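Local structure of Serine/threonine protein phosphatase Stp1 (Streptococcus agalactiae, 2PK0) at residues M55-W64 and W78-K89. The protein probably removes phosphate from phosphoserine and phosphothreonine of bacterial proteins, as a magnesium-dependent phosphatase of the PP2C family. Numbering follows the deposited sequence.
Sequences MTVTDLGSDW and WMLVSIETENRK
Met55 and Thr56 open a socket on helix 48-64 into which Glu86 of helix 72-96 drops as a knob, with Asp59 and Leu60 making the rest of its wall. The two helices are the pair that packs on one sheet of the PP2C beta-sandwich, and their segments run roughly antiparallel, the axes crossing at 140° and 10.7 Å apart. Thr56 meets the aliphatic part of the knob, OG1 lying 3.9 Å from Glu86 CG, while that hydroxyl bonds back to the carbonyl of Ala52. A bend at chi2 swings the Glu86 carboxylate across Asp59, the two carboxylate planes steeply turned against each other. Asp59 OD2 and Glu86 OE2 lie side by side as two acceptors with no bond between them, and the positive charge of Lys89 probably offsets their mutual repulsion: the extended chain of Lys89 brings NZ to 2.9 Å from Asp59 OD2 in a salt bridge, NZ standing above the plane of that carboxylate. Leu60 turns inward between the helices, CD1 against Glu86 and CG 4.1 Å from CH2 of Trp78; it also touches Ile38 and Ile106 of the sheet beneath. Its carbonyl O, already bonded to Trp64 N, faces the rim of the Trp78 indole in the ring plane. Asp63, with CG anti to the backbone N (chi1 -179°), reaches along this indole and accepts from Trp78 NE1 through OD2 at 3.2 Å. At the end of the segment, Trp64 turns the edge of its six-membered ring to one face of Trp78, an edge-to-face pair with planes at 70°; Trp64 NE1 is held by the carbonyl of Val34. Over the opposite face of Trp78 sits Ser82 OG, which donates to Trp78 O at 2.6 Å.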
ATOM      1  N   MET A  55      -0.249 -13.704  -4.405  1.00 34.68           N
ATOM      2  CA  MET A  55       0.827 -14.556  -3.875  1.00 35.99           C
ATOM      3  C   MET A  55       1.676 -13.867  -2.807  1.00 34.09           C
ATOM      4  O   MET A  55       1.909 -14.428  -1.745  1.00 32.95           O
ATOM      5  CB  MET A  55       1.721 -15.068  -4.988  1.00 35.54           C
ATOM      6  CG  MET A  55       2.478 -16.323  -4.663  1.00 40.09           C
ATOM      7  SD  MET A  55       2.852 -17.180  -6.212  1.00 45.72           S
ATOM      8  CE  MET A  55       1.635 -18.531  -6.228  1.00 42.19           C
ATOM      9  N   THR A  56       2.121 -12.651  -3.102  1.00 32.89           N
ATOM     10  CA  THR A  56       2.867 -11.836  -2.155  1.00 30.87           C
ATOM     11  C   THR A  56       2.124 -11.708  -0.836  1.00 30.65           C
ATOM     12  O   THR A  56       2.651 -12.083   0.194  1.00 34.60           O
ATOM     13  CB  THR A  56       3.094 -10.434  -2.721  1.00 32.28           C
ATOM     14  OG1 THR A  56       3.803 -10.531  -3.961  1.00 31.96           O
ATOM     15  CG2 THR A  56       3.871  -9.557  -1.742  1.00 31.95           C
ATOM     16  N   VAL A  57       0.894 -11.210  -0.890  1.00 27.29           N
ATOM     17  CA  VAL A  57       0.051 -11.048   0.291  1.00 25.65           C
ATOM     18  C   VAL A  57      -0.201 -12.357   1.062  1.00 25.05           C
ATOM     19  O   VAL A  57      -0.029 -12.389   2.270  1.00 25.02           O
ATOM     20  CB  VAL A  57      -1.311 -10.336  -0.073  1.00 24.73           C
ATOM     21  CG1 VAL A  57      -2.295 -10.356   1.099  1.00 17.93           C
ATOM     22  CG2 VAL A  57      -1.071  -8.895  -0.556  1.00 20.54           C
ATOM     23  N   THR A  58      -0.571 -13.432   0.364  1.00 25.96           N
ATOM     24  CA  THR A  58      -0.832 -14.723   1.022  1.00 27.72           C
ATOM     25  C   THR A  58       0.442 -15.351   1.629  1.00 29.39           C
ATOM     26  O   THR A  58       0.430 -15.692   2.791  1.00 29.76           O
ATOM     27  CB  THR A  58      -1.593 -15.733   0.096  1.00 27.86           C
ATOM     28  OG1 THR A  58      -2.757 -15.103  -0.442  1.00 27.87           O
ATOM     29  CG2 THR A  58      -2.051 -16.981   0.847  1.00 25.71           C
ATOM     30  N   ASP A  59       1.531 -15.442   0.859  1.00 31.82           N
ATOM     31  CA  ASP A  59       2.815 -15.999   1.331  1.00 33.77           C
ATOM     32  C   ASP A  59       3.439 -15.271   2.526  1.00 33.83           C
ATOM     33  O   ASP A  59       3.855 -15.911   3.505  1.00 33.48           O
ATOM     34  CB  ASP A  59       3.856 -16.038   0.206  1.00 34.48           C
ATOM     35  CG  ASP A  59       3.578 -17.121  -0.830  1.00 39.11           C
ATOM     36  OD1 ASP A  59       2.597 -17.889  -0.675  1.00 39.56           O
ATOM     37  OD2 ASP A  59       4.358 -17.201  -1.810  1.00 41.10           O
ATOM     38  N   LEU A  60       3.516 -13.945   2.427  1.00 32.34           N
ATOM     39  CA  LEU A  60       4.074 -13.128   3.490  1.00 32.68           C
ATOM     40  C   LEU A  60       3.257 -13.243   4.757  1.00 33.44           C
ATOM     41  O   LEU A  60       3.816 -13.410   5.835  1.00 32.02           O
ATOM     42  CB  LEU A  60       4.128 -11.660   3.079  1.00 33.02           C
ATOM     43  CG  LEU A  60       5.481 -11.077   2.669  1.00 33.57           C
ATOM     44  CD1 LEU A  60       6.035 -11.746   1.434  1.00 32.84           C
ATOM     45  CD2 LEU A  60       5.279  -9.614   2.417  1.00 33.48           C
ATOM     46  N   GLY A  61       1.933 -13.176   4.606  1.00 34.03           N
ATOM     47  CA  GLY A  61       1.030 -13.141   5.735  1.00 34.52           C
ATOM     48  C   GLY A  61       0.903 -14.466   6.438  1.00 38.48           C
ATOM     49  O   GLY A  61       0.749 -14.537   7.667  1.00 38.77           O
ATOM     50  N   SER A  62       0.993 -15.524   5.645  1.00 39.28           N
ATOM     51  CA  SER A  62       1.031 -16.862   6.176  1.00 38.82           C
ATOM     52  C   SER A  62       2.344 -17.130   6.884  1.00 40.03           C
ATOM     53  O   SER A  62       2.374 -17.911   7.817  1.00 42.54           O
ATOM     54  CB  SER A  62       0.786 -17.876   5.073  1.00 39.61           C
ATOM     55  OG  SER A  62       1.678 -18.950   5.164  1.00 42.54           O
ATOM     56  N   ASP A  63       3.425 -16.478   6.467  1.00 41.60           N
ATOM     57  CA  ASP A  63       4.688 -16.672   7.150  1.00 43.20           C
ATOM     58  C   ASP A  63       4.663 -15.831   8.409  1.00 42.19           C
ATOM     59  O   ASP A  63       5.108 -16.283   9.462  1.00 42.89           O
ATOM     60  CB  ASP A  63       5.888 -16.333   6.253  1.00 49.26           C
ATOM     61  CG  ASP A  63       7.236 -16.557   6.958  1.00 54.84           C
ATOM     62  OD1 ASP A  63       7.412 -17.609   7.614  1.00 58.37           O
ATOM     63  OD2 ASP A  63       8.127 -15.681   6.865  1.00 56.05           O
ATOM     64  N   TRP A  64       4.081 -14.636   8.297  1.00 41.10           N
ATOM     65  CA  TRP A  64       3.897 -13.696   9.418  1.00 37.34           C
ATOM     66  C   TRP A  64       3.113 -14.304  10.567  1.00 36.13           C
ATOM     67  O   TRP A  64       3.401 -14.045  11.725  1.00 35.29           O
ATOM     68  CB  TRP A  64       3.175 -12.412   8.966  1.00 35.00           C
ATOM     69  CG  TRP A  64       2.879 -11.426  10.102  1.00 33.64           C
ATOM     70  CD1 TRP A  64       1.720 -11.308  10.809  1.00 33.25           C
ATOM     71  CD2 TRP A  64       3.771 -10.443  10.641  1.00 34.38           C
ATOM     72  NE1 TRP A  64       1.826 -10.322  11.748  1.00 32.64           N
ATOM     73  CE2 TRP A  64       3.074  -9.770  11.669  1.00 33.33           C
ATOM     74  CE3 TRP A  64       5.092 -10.058  10.348  1.00 33.76           C
ATOM     75  CZ2 TRP A  64       3.647  -8.732  12.405  1.00 33.61           C
ATOM     76  CZ3 TRP A  64       5.657  -9.033  11.072  1.00 33.66           C
ATOM     77  CH2 TRP A  64       4.932  -8.377  12.097  1.00 34.54           C
ATOM     78  N   TRP A  78      12.580  -8.809   9.377  1.00 32.77           N
ATOM     79  CA  TRP A  78      11.636  -9.678   8.692  1.00 32.63           C
ATOM     80  C   TRP A  78      11.124  -9.095   7.355  1.00 33.41           C
ATOM     81  O   TRP A  78      10.990  -9.828   6.370  1.00 30.24           O
ATOM     82  CB  TRP A  78      10.467 -10.036   9.614  1.00 32.32           C
ATOM     83  CG  TRP A  78       9.482 -10.999   9.007  1.00 33.89           C
ATOM     84  CD1 TRP A  78       9.519 -12.366   9.080  1.00 33.31           C
ATOM     85  CD2 TRP A  78       8.313 -10.671   8.233  1.00 34.61           C
ATOM     86  NE1 TRP A  78       8.463 -12.908   8.393  1.00 32.82           N
ATOM     87  CE2 TRP A  78       7.705 -11.894   7.859  1.00 34.43           C
ATOM     88  CE3 TRP A  78       7.731  -9.464   7.801  1.00 34.15           C
ATOM     89  CZ2 TRP A  78       6.527 -11.945   7.087  1.00 33.42           C
ATOM     90  CZ3 TRP A  78       6.563  -9.518   7.023  1.00 32.98           C
ATOM     91  CH2 TRP A  78       5.975 -10.751   6.685  1.00 33.02           C
ATOM     92  N   MET A  79      10.846  -7.792   7.326  1.00 32.27           N
ATOM     93  CA  MET A  79      10.311  -7.175   6.126  1.00 33.09           C
ATOM     94  C   MET A  79      11.347  -7.152   5.003  1.00 33.76           C
ATOM     95  O   MET A  79      11.069  -7.575   3.890  1.00 35.04           O
ATOM     96  CB  MET A  79       9.784  -5.769   6.409  1.00 31.43           C
ATOM     97  CG  MET A  79       8.483  -5.753   7.173  1.00 32.69           C
ATOM     98  SD  MET A  79       7.977  -4.084   7.648  1.00 35.01           S
ATOM     99  CE  MET A  79       6.321  -4.378   8.251  1.00 31.20           C
ATOM    100  N   LEU A  80      12.550  -6.694   5.313  1.00 33.60           N
ATOM    101  CA  LEU A  80      13.618  -6.609   4.330  1.00 34.87           C
ATOM    102  C   LEU A  80      13.973  -7.963   3.736  1.00 35.37           C
ATOM    103  O   LEU A  80      14.248  -8.059   2.545  1.00 35.97           O
ATOM    104  CB  LEU A  80      14.856  -5.976   4.960  1.00 35.34           C
ATOM    105  CG  LEU A  80      14.741  -4.486   5.260  1.00 36.44           C
ATOM    106  CD1 LEU A  80      15.991  -4.001   5.984  1.00 36.45           C
ATOM    107  CD2 LEU A  80      14.522  -3.719   3.970  1.00 35.76           C
ATOM    108  N   VAL A  81      13.935  -8.998   4.572  1.00 35.95           N
ATOM    109  CA  VAL A  81      14.245 -10.360   4.153  1.00 36.48           C
ATOM    110  C   VAL A  81      13.130 -11.005   3.304  1.00 38.76           C
ATOM    111  O   VAL A  81      13.402 -11.466   2.196  1.00 42.09           O
ATOM    112  CB  VAL A  81      14.632 -11.227   5.368  1.00 37.60           C
ATOM    113  CG1 VAL A  81      14.656 -12.719   5.016  1.00 36.89           C
ATOM    114  CG2 VAL A  81      15.991 -10.767   5.926  1.00 36.28           C
ATOM    115  N   SER A  82      11.887 -11.002   3.799  1.00 38.80           N
ATOM    116  CA  SER A  82      10.736 -11.612   3.101  1.00 38.06           C
ATOM    117  C   SER A  82      10.429 -10.991   1.742  1.00 38.62           C
ATOM    118  O   SER A  82      10.002 -11.673   0.808  1.00 38.26           O
ATOM    119  CB  SER A  82       9.467 -11.505   3.951  1.00 37.39           C
ATOM    120  OG  SER A  82       9.718 -11.857   5.299  1.00 41.06           O
ATOM    121  N   ILE A  83      10.625  -9.688   1.641  1.00 39.67           N
ATOM    122  CA  ILE A  83      10.398  -8.998   0.385  1.00 40.40           C
ATOM    123  C   ILE A  83      11.438  -9.395  -0.676  1.00 41.32           C
ATOM    124  O   ILE A  83      11.102  -9.539  -1.840  1.00 42.46           O
ATOM    125  CB  ILE A  83      10.294  -7.476   0.621  1.00 41.06           C
ATOM    126  CG1 ILE A  83       9.014  -7.187   1.407  1.00 39.73           C
ATOM    127  CG2 ILE A  83      10.316  -6.677  -0.677  1.00 39.38           C
ATOM    128  CD1 ILE A  83       8.786  -5.748   1.627  1.00 40.87           C
ATOM    129  N   GLU A  84      12.679  -9.649  -0.279  1.00 41.51           N
ATOM    130  CA  GLU A  84      13.631 -10.141  -1.258  1.00 41.12           C
ATOM    131  C   GLU A  84      13.335 -11.569  -1.718  1.00 41.05           C
ATOM    132  O   GLU A  84      13.488 -11.879  -2.905  1.00 40.88           O
ATOM    133  CB  GLU A  84      15.079  -9.992  -0.785  1.00 44.36           C
ATOM    134  CG  GLU A  84      16.080 -10.021  -1.939  1.00 47.81           C
ATOM    135  CD  GLU A  84      15.556  -9.306  -3.190  1.00 51.00           C
ATOM    136  OE1 GLU A  84      15.360  -8.057  -3.158  1.00 53.54           O
ATOM    137  OE2 GLU A  84      15.348  -9.997  -4.212  1.00 48.30           O
ATOM    138  N   THR A  85      12.878 -12.426  -0.808  1.00 38.18           N
ATOM    139  CA  THR A  85      12.577 -13.783  -1.212  1.00 40.45           C
ATOM    140  C   THR A  85      11.328 -13.840  -2.099  1.00 41.18           C
ATOM    141  O   THR A  85      11.250 -14.655  -3.014  1.00 43.74           O
ATOM    142  CB  THR A  85      12.466 -14.758  -0.019  1.00 42.81           C
ATOM    143  OG1 THR A  85      11.232 -14.544   0.670  1.00 46.28           O
ATOM    144  CG2 THR A  85      13.662 -14.596   0.944  1.00 43.12           C
ATOM    145  N   GLU A  86      10.383 -12.938  -1.859  1.00 40.22           N
ATOM    146  CA  GLU A  86       9.186 -12.839  -2.683  1.00 37.63           C
ATOM    147  C   GLU A  86       9.466 -12.207  -4.058  1.00 36.79           C
ATOM    148  O   GLU A  86       8.881 -12.610  -5.066  1.00 37.06           O
ATOM    149  CB  GLU A  86       8.101 -12.075  -1.925  1.00 38.27           C
ATOM    150  CG  GLU A  86       6.699 -12.498  -2.257  1.00 40.56           C
ATOM    151  CD  GLU A  86       6.364 -13.911  -1.790  1.00 42.36           C
ATOM    152  OE1 GLU A  86       6.990 -14.414  -0.823  1.00 42.39           O
ATOM    153  OE2 GLU A  86       5.447 -14.513  -2.399  1.00 43.24           O
ATOM    154  N   ASN A  87      10.365 -11.226  -4.080  1.00 35.56           N
ATOM    155  CA  ASN A  87      10.851 -10.604  -5.312  1.00 36.68           C
ATOM    156  C   ASN A  87      11.425 -11.617  -6.306  1.00 37.91           C
ATOM    157  O   ASN A  87      11.068 -11.630  -7.482  1.00 37.12           O
ATOM    158  CB  ASN A  87      11.932  -9.587  -4.975  1.00 36.68           C
ATOM    159  CG  ASN A  87      12.452  -8.876  -6.188  1.00 38.62           C
ATOM    160  OD1 ASN A  87      13.662  -8.802  -6.415  1.00 41.74           O
ATOM    161  ND2 ASN A  87      11.550  -8.343  -6.979  1.00 37.10           N
ATOM    162  N   ARG A  88      12.301 -12.485  -5.817  1.00 40.36           N
ATOM    163  CA  ARG A  88      12.881 -13.510  -6.663  1.00 40.52           C
ATOM    164  C   ARG A  88      11.920 -14.692  -6.900  1.00 39.20           C
ATOM    165  O   ARG A  88      12.029 -15.367  -7.912  1.00 38.66           O
ATOM    166  CB  ARG A  88      14.237 -13.957  -6.114  1.00 44.75           C
ATOM    167  CG  ARG A  88      14.164 -14.715  -4.818  1.00 50.69           C
ATOM    168  CD  ARG A  88      15.457 -14.638  -4.028  1.00 55.26           C
ATOM    169  NE  ARG A  88      16.590 -15.231  -4.726  1.00 59.47           N
ATOM    170  CZ  ARG A  88      17.658 -14.543  -5.111  1.00 61.11           C
ATOM    171  NH1 ARG A  88      18.650 -15.159  -5.738  1.00 60.27           N
ATOM    172  NH2 ARG A  88      17.729 -13.237  -4.859  1.00 61.31           N
ATOM    173  N   LYS A  89      10.957 -14.912  -6.005  1.00 36.94           N
ATOM    174  CA  LYS A  89       9.947 -15.955  -6.222  1.00 36.38           C
ATOM    175  C   LYS A  89       8.981 -15.580  -7.358  1.00 39.91           C
ATOM    176  O   LYS A  89       8.598 -16.421  -8.162  1.00 45.84           O
ATOM    177  CB  LYS A  89       9.168 -16.233  -4.936  1.00 35.36           C
ATOM    178  CG  LYS A  89       8.355 -17.497  -4.948  1.00 35.64           C
ATOM    179  CD  LYS A  89       7.440 -17.635  -3.715  1.00 36.37           C
ATOM    180  CE  LYS A  89       6.463 -18.822  -3.941  1.00 39.25           C
ATOM    181  NZ  LYS A  89       5.918 -19.454  -2.676  1.00 41.40           N
TER